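Local coordinates for protein KLLA0F20702p (Kluyveromyces lactis, PDB 5Y5A) that probably helps recruit telomerase to chromosome ends as the yeast subunit Est1, by binding the telomere protein Cdc13, at residues 443-457 / 541-553. Numbering follows the deposited sequence.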
loop_
_atom_site.group_PDB
_atom_site.type_symbol
_atom_site.label_atom_id
_atom_site.label_comp_id
_atom_site.label_asym_id
_atom_site.label_seq_id
_atom_site.Cartn_x
_atom_site.Cartn_y
_atom_site.Cartn_z
ATOM N N ALA A 443 24.581 -1.945 3.118
ATOM C CA ALA A 443 24.282 -2.222 4.516
ATOM C C ALA A 443 25.457 -2.889 5.231
ATOM O O ALA A 443 25.791 -2.529 6.355
ATOM C CB ALA A 443 23.032 -3.096 4.618
ATOM N N HIS A 444 26.074 -3.855 4.558
ATOM C CA HIS A 444 27.260 -4.565 5.051
ATOM C C HIS A 444 28.451 -3.646 5.283
ATOM O O HIS A 444 29.333 -3.937 6.097
ATOM C CB HIS A 444 27.655 -5.651 4.058
ATOM C CG HIS A 444 27.079 -6.996 4.357
ATOM N ND1 HIS A 444 27.076 -8.024 3.441
ATOM C CD2 HIS A 444 26.518 -7.497 5.487
ATOM C CE1 HIS A 444 26.526 -9.099 3.982
ATOM N NE2 HIS A 444 26.180 -8.800 5.225
ATOM N N ARG A 445 28.480 -2.537 4.553
ATOM C CA ARG A 445 29.585 -1.593 4.647
ATOM C C ARG A 445 29.223 -0.318 5.420
ATOM O O ARG A 445 30.047 0.581 5.558
ATOM C CB ARG A 445 30.080 -1.257 3.239
ATOM C CG ARG A 445 30.882 -2.398 2.619
ATOM C CD ARG A 445 30.884 -2.376 1.093
ATOM N NE ARG A 445 31.521 -3.583 0.577
ATOM C CZ ARG A 445 30.926 -4.772 0.510
ATOM N NH1 ARG A 445 29.667 -4.911 0.915
ATOM N NH2 ARG A 445 31.587 -5.822 0.034
ATOM N N SER A 446 27.999 -0.259 5.942
ATOM C CA SER A 446 27.542 0.880 6.737
ATOM C C SER A 446 27.888 0.702 8.220
ATOM O O SER A 446 27.313 -0.152 8.891
ATOM C CB SER A 446 26.033 1.065 6.574
ATOM O OG SER A 446 25.560 2.164 7.331
ATOM N N THR A 447 28.826 1.498 8.730
ATOM C CA THR A 447 29.278 1.331 10.110
ATOM C C THR A 447 28.169 1.683 11.099
ATOM O O THR A 447 27.964 0.968 12.080
ATOM C CB THR A 447 30.537 2.186 10.429
ATOM O OG1 THR A 447 30.299 3.555 10.083
ATOM C CG2 THR A 447 31.755 1.670 9.666
ATOM N N SER A 448 27.444 2.766 10.830
ATOM C CA SER A 448 26.359 3.172 11.716
ATOM C C SER A 448 25.270 2.105 11.757
ATOM O O SER A 448 24.791 1.758 12.826
ATOM C CB SER A 448 25.770 4.510 11.279
ATOM O OG SER A 448 25.200 4.405 9.992
ATOM N N PHE A 449 24.897 1.568 10.600
ATOM C CA PHE A 449 23.829 0.573 10.560
ATOM C C PHE A 449 24.266 -0.745 11.205
ATOM O O PHE A 449 23.526 -1.329 11.990
ATOM C CB PHE A 449 23.334 0.325 9.121
ATOM C CG PHE A 449 22.239 -0.704 9.050
ATOM C CD1 PHE A 449 20.951 -0.387 9.451
ATOM C CD2 PHE A 449 22.508 -2.007 8.650
ATOM C CE1 PHE A 449 19.941 -1.346 9.432
ATOM C CE2 PHE A 449 21.504 -2.969 8.627
ATOM C CZ PHE A 449 20.221 -2.637 9.021
ATOM N N CYS A 450 25.471 -1.206 10.889
ATOM C CA CYS A 450 26.006 -2.415 11.521
ATOM C C CYS A 450 26.139 -2.260 13.024
ATOM O O CYS A 450 25.815 -3.180 13.774
ATOM C CB CYS A 450 27.361 -2.792 10.916
ATOM S SG CYS A 450 27.192 -3.437 9.246
ATOM N N GLN A 451 26.613 -1.102 13.467
ATOM C CA GLN A 451 26.664 -0.831 14.905
ATOM C C GLN A 451 25.263 -0.924 15.530
ATOM O O GLN A 451 25.090 -1.522 16.595
ATOM C CB GLN A 451 27.271 0.546 15.181
ATOM C CG GLN A 451 27.380 0.880 16.662
ATOM C CD GLN A 451 28.403 0.006 17.372
ATOM O OE1 GLN A 451 29.599 0.099 17.108
ATOM N NE2 GLN A 451 27.931 -0.861 18.262
ATOM N N SER A 452 24.266 -0.345 14.861
ATOM C CA SER A 452 22.891 -0.363 15.369
ATOM C C SER A 452 22.328 -1.779 15.488
ATOM O O SER A 452 21.687 -2.114 16.477
ATOM C CB SER A 452 21.979 0.483 14.470
ATOM O OG SER A 452 22.136 1.862 14.760
ATOM N N MET A 453 22.568 -2.608 14.478
ATOM C CA MET A 453 22.048 -3.973 14.488
ATOM C C MET A 453 22.743 -4.832 15.527
ATOM O O MET A 453 22.131 -5.718 16.117
ATOM C CB MET A 453 22.180 -4.612 13.103
ATOM C CG MET A 453 21.169 -4.064 12.093
ATOM S SD MET A 453 19.526 -3.813 12.800
ATOM C CE MET A 453 18.828 -5.447 12.701
ATOM N N VAL A 454 24.029 -4.570 15.739
ATOM C CA VAL A 454 24.793 -5.224 16.802
ATOM C C VAL A 454 24.200 -4.924 18.184
ATOM O O VAL A 454 24.005 -5.835 19.000
ATOM C CB VAL A 454 26.275 -4.784 16.759
ATOM C CG1 VAL A 454 26.964 -5.049 18.099
ATOM C CG2 VAL A 454 26.999 -5.477 15.595
ATOM N N ASN A 455 23.903 -3.650 18.439
ATOM C CA ASN A 455 23.293 -3.233 19.710
ATOM C C ASN A 455 21.931 -3.879 19.916
ATOM O O ASN A 455 21.627 -4.364 21.001
ATOM C CB ASN A 455 23.138 -1.711 19.778
ATOM C CG ASN A 455 24.461 -0.995 19.838
ATOM O OD1 ASN A 455 25.482 -1.590 20.182
ATOM N ND2 ASN A 455 24.458 0.291 19.504
ATOM N N LEU A 456 21.122 -3.887 18.858
ATOM C CA LEU A 456 19.790 -4.473 18.922
ATOM C C LEU A 456 19.884 -5.980 19.119
ATOM O O LEU A 456 19.213 -6.546 19.977
ATOM C CB LEU A 456 18.986 -4.155 17.649
ATOM C CG LEU A 456 17.545 -4.654 17.715
ATOM C CD1 LEU A 456 16.839 -4.005 18.910
ATOM C CD2 LEU A 456 16.794 -4.376 16.419
ATOM N N THR A 457 20.733 -6.624 18.324
ATOM C CA THR A 457 20.888 -8.068 18.405
ATOM C C THR A 457 21.378 -8.461 19.797
ATOM O O THR A 457 20.872 -9.424 20.378
ATOM C CB THR A 457 21.849 -8.595 17.317
ATOM O OG1 THR A 457 21.448 -8.074 16.041
ATOM C CG2 THR A 457 21.822 -10.116 17.250
ATOM N N ASN A 541 19.442 -11.339 11.829
ATOM C CA ASN A 541 20.560 -10.472 12.173
ATOM C C ASN A 541 21.879 -11.229 12.207
ATOM O O ASN A 541 22.901 -10.722 11.747
ATOM C CB ASN A 541 20.302 -9.770 13.510
ATOM C CG ASN A 541 19.174 -8.763 13.416
ATOM O OD1 ASN A 541 18.583 -8.594 12.347
ATOM N ND2 ASN A 541 18.857 -8.095 14.531
ATOM N N LYS A 542 21.868 -12.448 12.730
ATOM C CA LYS A 542 23.089 -13.244 12.707
ATOM C C LYS A 542 23.539 -13.564 11.274
ATOM O O LYS A 542 24.740 -13.537 10.977
ATOM C CB LYS A 542 22.908 -14.531 13.508
ATOM C CG LYS A 542 22.822 -14.305 15.012
ATOM C CD LYS A 542 23.191 -15.564 15.784
ATOM C CE LYS A 542 23.020 -15.355 17.282
ATOM N NZ LYS A 542 23.763 -16.385 18.070
ATOM N N LYS A 543 22.592 -13.856 10.382
ATOM C CA LYS A 543 22.959 -14.159 8.999
ATOM C C LYS A 543 23.532 -12.911 8.350
ATOM O O LYS A 543 24.510 -12.979 7.610
ATOM C CB LYS A 543 21.761 -14.666 8.189
ATOM C CG LYS A 543 21.168 -15.983 8.665
ATOM C CD LYS A 543 22.134 -17.143 8.538
ATOM C CE LYS A 543 22.296 -17.595 7.100
ATOM N NZ LYS A 543 23.177 -18.795 7.019
ATOM N N PHE A 544 22.920 -11.767 8.636
ATOM C CA PHE A 544 23.387 -10.507 8.077
ATOM C C PHE A 544 24.794 -10.160 8.534
ATOM O O PHE A 544 25.626 -9.714 7.744
ATOM C CB PHE A 544 22.458 -9.365 8.460
ATOM C CG PHE A 544 23.005 -8.012 8.116
ATOM C CD1 PHE A 544 22.977 -7.553 6.808
ATOM C CD2 PHE A 544 23.560 -7.203 9.094
ATOM C CE1 PHE A 544 23.490 -6.313 6.481
ATOM C CE2 PHE A 544 24.072 -5.960 8.774
ATOM C CZ PHE A 544 24.038 -5.512 7.461
ATOM N N LEU A 545 25.039 -10.347 9.822
ATOM C CA LEU A 545 26.283 -9.919 10.437
ATOM C C LEU A 545 27.429 -10.823 10.038
ATOM O O LEU A 545 28.595 -10.431 10.119
ATOM C CB LEU A 545 26.134 -9.888 11.959
ATOM C CG LEU A 545 25.311 -8.699 12.465
ATOM C CD1 LEU A 545 25.039 -8.806 13.959
ATOM C CD2 LEU A 545 26.012 -7.380 12.140
ATOM N N GLU A 546 27.087 -12.028 9.593
ATOM C CA GLU A 546 28.083 -13.015 9.205
ATOM C C GLU A 546 29.125 -12.427 8.255
ATOM O O GLU A 546 30.314 -12.662 8.420
ATOM C CB GLU A 546 27.415 -14.230 8.561
ATOM C CG GLU A 546 28.318 -15.453 8.494
ATOM C CD GLU A 546 27.992 -16.382 7.333
ATOM O OE1 GLU A 546 27.167 -16.002 6.472
ATOM O OE2 GLU A 546 28.565 -17.494 7.282
ATOM N N LYS A 547 28.687 -11.633 7.284
ATOM C CA LYS A 547 29.619 -11.092 6.301
ATOM C C LYS A 547 29.665 -9.565 6.271
ATOM O O LYS A 547 29.890 -8.972 5.216
ATOM C CB LYS A 547 29.269 -11.634 4.912
ATOM C CG LYS A 547 29.445 -13.144 4.797
ATOM C CD LYS A 547 28.949 -13.687 3.466
ATOM C CE LYS A 547 29.327 -15.157 3.310
ATOM N NZ LYS A 547 28.906 -15.721 1.996
ATOM N N ASN A 548 29.455 -8.926 7.421
ATOM C CA ASN A 548 29.562 -7.471 7.492
ATOM C C ASN A 548 31.020 -7.074 7.277
ATOM O O ASN A 548 31.920 -7.870 7.523
ATOM C CB ASN A 548 29.029 -6.927 8.834
ATOM C CG ASN A 548 30.012 -7.111 9.988
ATOM O OD1 ASN A 548 30.864 -6.254 10.236
ATOM N ND2 ASN A 548 29.890 -8.226 10.705
ATOM N N CYS A 549 31.249 -5.850 6.811
ATOM C CA CYS A 549 32.592 -5.398 6.475
ATOM C C CYS A 549 33.071 -4.334 7.449
ATOM O O CYS A 549 33.987 -3.571 7.146
ATOM C CB CYS A 549 32.630 -4.847 5.042
ATOM S SG CYS A 549 31.930 -5.945 3.766
ATOM N N CYS A 550 32.450 -4.282 8.620
ATOM C CA CYS A 550 32.749 -3.229 9.582
ATOM C C CYS A 550 33.365 -3.772 10.863
ATOM O O CYS A 550 33.358 -3.096 11.892
ATOM C CB CYS A 550 31.480 -2.442 9.911
ATOM S SG CYS A 550 30.708 -1.659 8.471
ATOM N N GLY A 551 33.879 -4.996 10.799
ATOM C CA GLY A 551 34.664 -5.557 11.887
ATOM C C GLY A 551 33.911 -6.156 13.061
ATOM O O GLY A 551 34.518 -6.500 14.076
ATOM N N PHE A 552 32.597 -6.294 12.941
ATOM C CA PHE A 552 31.814 -6.865 14.039
ATOM C C PHE A 552 31.807 -8.399 13.976
ATOM O O PHE A 552 31.659 -8.990 12.903
ATOM C CB PHE A 552 30.385 -6.307 14.026
ATOM C CG PHE A 552 30.312 -4.830 14.309
ATOM C CD1 PHE A 552 30.368 -4.357 15.612
ATOM C CD2 PHE A 552 30.199 -3.914 13.273
ATOM C CE1 PHE A 552 30.314 -3.007 15.873
ATOM C CE2 PHE A 552 30.134 -2.555 13.530
ATOM C CZ PHE A 552 30.194 -2.103 14.827
ATOM N N LYS A 553 31.976 -9.026 15.136
ATOM C CA LYS A 553 32.129 -10.476 15.239
ATOM C C LYS A 553 31.527 -10.968 16.545
ATOM O O LYS A 553 31.439 -10.216 17.515
ATOM C CB LYS A 553 33.612 -10.883 15.178
ATOM C CG LYS A 553 34.344 -10.505 13.891
ATOM C CD LYS A 553 34.260 -11.612 12.849
ATOM C CE LYS A 553 34.997 -11.236 11.563
ATOM N NZ LYS A 553 34.376 -10.039 10.913
#
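His444 meets Phe544 in an offset stack, the two planes 29° apart, with His444 CD2 over the phenyl face, 3.4 Å from Phe544 CE1. In its own plane the imidazole sends NE2 to Phe544 O at 2.7 Å, a bent bond to a carbonyl in the last turn of helix 526-546, while Lys547 O lies over the middle of one imidazole face. Phe544 CG stands opposite its backbone N (chi1 170°), which sends the ring among Ala443, His444, Phe449 and Cys450 as a knob into a hole; Phe449 turns its edge to that ring. After this helix, Cys549 N bonds to His444 O at 2.8 Å. Asn548 holds the turn with both ends of its amide: OD1 accepts from Cys550 N, an Asx turn, and from Phe552 N, while ND2 donates to Leu545 O and Phe552 O, which keeps the group from turning. Phe552 lies across helix 447-462, in the Est1 DNA/RNA binding domain, with Val454 CG2 3.6 Å from its CD1 and Gln451 OE1 at its rim. At the far end Asn541 ND2 donates to Thr457 OG1 at 3.0 Å. A leucine in place of His444 would probably leave Phe544 O without this donor and the Phe544 ring without its stacking partner. The bound peptide's backbone packs on His444 and Lys547, so the stack and NE2 bond, which fix the imidazole's rotation, probably also set the surface offered to the peptide, whose acidic side chain pairs with Lys547 NZ.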